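Local coordinates for protein probable mRNA-capping enzyme (Mimivirus, PDB 2QY2) that caps viral mRNA as a trifunctional enzyme, this piece being the RNA triphosphatase domain that removes the terminal phosphate from the 5'-triphosphate end, at residues Asn186-Ile191 against Glu215-Ile220. Sequence-based numbering, arbitrary orientation. Where two conformers were deposited one is given.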
loop_
_atom_site.group_PDB
_atom_site.type_symbol
_atom_site.label_atom_id
_atom_site.label_comp_id
_atom_site.label_asym_id
_atom_site.label_seq_id
_atom_site.Cartn_x
_atom_site.Cartn_y
_atom_site.Cartn_z
ATOM N N ASN A 186 5.827 -3.173 16.642
ATOM C CA ASN A 186 4.534 -3.551 16.066
ATOM C C ASN A 186 3.939 -2.611 15.034
ATOM O O ASN A 186 2.879 -2.913 14.479
ATOM C CB ASN A 186 3.488 -3.721 17.169
ATOM C CG ASN A 186 3.955 -4.587 18.318
ATOM O OD1 ASN A 186 3.859 -4.186 19.478
ATOM N ND2 ASN A 186 4.455 -5.772 18.007
ATOM N N SER A 187 4.601 -1.487 14.775
ATOM C CA SER A 187 4.077 -0.497 13.844
ATOM C C SER A 187 5.089 0.096 12.886
ATOM O O SER A 187 6.270 0.220 13.210
ATOM C CB SER A 187 3.389 0.622 14.621
ATOM O OG SER A 187 2.257 0.129 15.302
ATOM N N ARG A 188 4.573 0.552 11.743
ATOM C CA ARG A 188 5.371 1.135 10.673
ATOM C C ARG A 188 4.603 2.259 9.988
ATOM O O ARG A 188 3.414 2.121 9.717
ATOM C CB ARG A 188 5.689 0.046 9.646
ATOM C CG ARG A 188 6.941 0.258 8.828
ATOM C CD ARG A 188 7.155 -0.900 7.863
ATOM N NE ARG A 188 6.161 -0.879 6.787
ATOM C CZ ARG A 188 5.296 -1.858 6.524
ATOM N NH1 ARG A 188 5.299 -2.974 7.245
ATOM N NH2 ARG A 188 4.351 -1.673 5.611
ATOM N N ILE A 189 5.281 3.376 9.731
ATOM C CA ILE A 189 4.685 4.519 9.041
ATOM C C ILE A 189 5.198 4.458 7.599
ATOM O O ILE A 189 6.398 4.389 7.374
ATOM C CB ILE A 189 5.115 5.880 9.690
ATOM C CG1 ILE A 189 4.566 5.999 11.118
ATOM C CG2 ILE A 189 4.701 7.085 8.815
ATOM C CD1 ILE A 189 3.073 6.196 11.226
ATOM N N ASP A 190 4.281 4.437 6.639
ATOM C CA ASP A 190 4.640 4.401 5.225
ATOM C C ASP A 190 4.185 5.703 4.614
ATOM O O ASP A 190 2.998 6.024 4.673
ATOM C CB ASP A 190 3.919 3.254 4.494
ATOM C CG ASP A 190 4.445 1.873 4.857
ATOM O OD1 ASP A 190 5.550 1.736 5.429
ATOM O OD2 ASP A 190 3.734 0.903 4.535
ATOM N N ILE A 191 5.124 6.457 4.049
ATOM C CA ILE A 191 4.802 7.720 3.391
ATOM C C ILE A 191 5.291 7.575 1.947
ATOM O O ILE A 191 6.467 7.284 1.705
ATOM C CB ILE A 191 5.377 8.955 4.178
ATOM C CG1 ILE A 191 5.061 10.282 3.482
ATOM C CG2 ILE A 191 6.841 8.820 4.422
ATOM C CD1 ILE A 191 3.571 10.661 3.423
ATOM N N GLU A 215 0.872 1.045 9.229
ATOM C CA GLU A 215 0.736 -0.390 8.993
ATOM C C GLU A 215 1.214 -1.173 10.207
ATOM O O GLU A 215 2.283 -0.891 10.751
ATOM C CB GLU A 215 1.571 -0.782 7.762
ATOM C CG GLU A 215 1.384 -2.223 7.249
ATOM C CD GLU A 215 0.253 -2.380 6.237
ATOM O OE1 GLU A 215 -0.138 -1.387 5.587
ATOM O OE2 GLU A 215 -0.230 -3.519 6.071
ATOM N N LEU A 216 0.413 -2.151 10.626
ATOM C CA LEU A 216 0.759 -2.996 11.756
ATOM C C LEU A 216 1.620 -4.167 11.305
ATOM O O LEU A 216 1.490 -4.639 10.179
ATOM C CB LEU A 216 -0.486 -3.515 12.470
ATOM C CG LEU A 216 -1.345 -2.524 13.256
ATOM C CD1 LEU A 216 -2.281 -3.340 14.134
ATOM C CD2 LEU A 216 -0.501 -1.593 14.127
ATOM N N ILE A 217 2.575 -4.532 12.154
ATOM C CA ILE A 217 3.473 -5.664 11.923
ATOM C C ILE A 217 2.879 -6.804 12.773
ATOM O O ILE A 217 2.930 -7.969 12.384
ATOM C CB ILE A 217 4.936 -5.322 12.354
ATOM C CG1 ILE A 217 5.447 -4.104 11.560
ATOM C CG2 ILE A 217 5.881 -6.526 12.147
ATOM C CD1 ILE A 217 6.719 -3.459 12.125
ATOM N N ASN A 218 2.344 -6.445 13.945
ATOM C CA ASN A 218 1.697 -7.385 14.872
ATOM C C ASN A 218 0.480 -6.675 15.450
ATOM O O ASN A 218 0.397 -5.442 15.405
ATOM C CB ASN A 218 2.620 -7.771 16.048
ATOM C CG ASN A 218 3.929 -8.396 15.599
ATOM O OD1 ASN A 218 3.947 -9.496 15.053
ATOM N ND2 ASN A 218 5.029 -7.675 15.799
ATOM N N LYS A 219 -0.444 -7.451 16.020
ATOM C CA LYS A 219 -1.647 -6.911 16.658
ATOM C C LYS A 219 -1.262 -6.078 17.885
ATOM O O LYS A 219 -0.273 -6.370 18.557
ATOM C CB LYS A 219 -2.564 -8.054 17.113
ATOM C CG LYS A 219 -3.797 -7.631 17.951
ATOM C CD LYS A 219 -4.489 -8.774 18.718
ATOM C CE LYS A 219 -3.660 -9.343 19.873
ATOM N NZ LYS A 219 -2.539 -10.215 19.423
ATOM N N ILE A 220 -2.000 -4.992 18.100
ATOM C CA ILE A 220 -1.807 -4.141 19.266
ATOM C C ILE A 220 -3.180 -3.835 19.833
ATOM O O ILE A 220 -4.205 -4.014 19.157
ATOM C CB ILE A 220 -1.080 -2.791 18.939
ATOM C CG1 ILE A 220 -1.803 -2.000 17.840
ATOM C CG2 ILE A 220 0.350 -3.049 18.558
ATOM C CD1 ILE A 220 -1.188 -0.629 17.585
HETATM O O HOH W 1 3.348 -5.061 8.334
#
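R188 and E215 form the antiparallel hydrogen-bonded pair at the open end of a β hairpin, strands 187-197 and 209-216, in the eight-stranded antiparallel barrel, the β tunnel of this RNA triphosphatase domain. E215 N gives R188 O a bond of 2.8 Å, and R188 N returns a more bent one to E215 O (135° at the hydrogen). Their side chains run alongside each other on one face of the sheet: E215 CB lies over a face of the R188 guanidinium, and E215 CG is 3.4 Å from R188 NH2. E215 OE1, 4.5 Å from R188 NH2, lies well out of the guanidinium plane, so any attraction is probably of charge alone. E38 and E40 of neighbouring strand 37-46 bring further carboxylates close. Extended through chi2, R188 bends at chi3 (71°), turning its guanidinium toward D190: NE meets OD1 and R188 NH2 meets D190 OD2 (2.9 Å) in a side-on salt bridge, and S180 holds OD1 as well. On the other face the non-hydrogen-bonded pair S187-L216 brings L216 CD2 against S187 OG, which is hydrogen-bonded to E228 of helix 222-236. Past the strand end, I220 CG2 packs on N186 CB at 3.5 Å. Beyond S187-L216, I217 N gives N186 O a nearly straight bond (176°, 2.8 Å) from above the carbonyl plane.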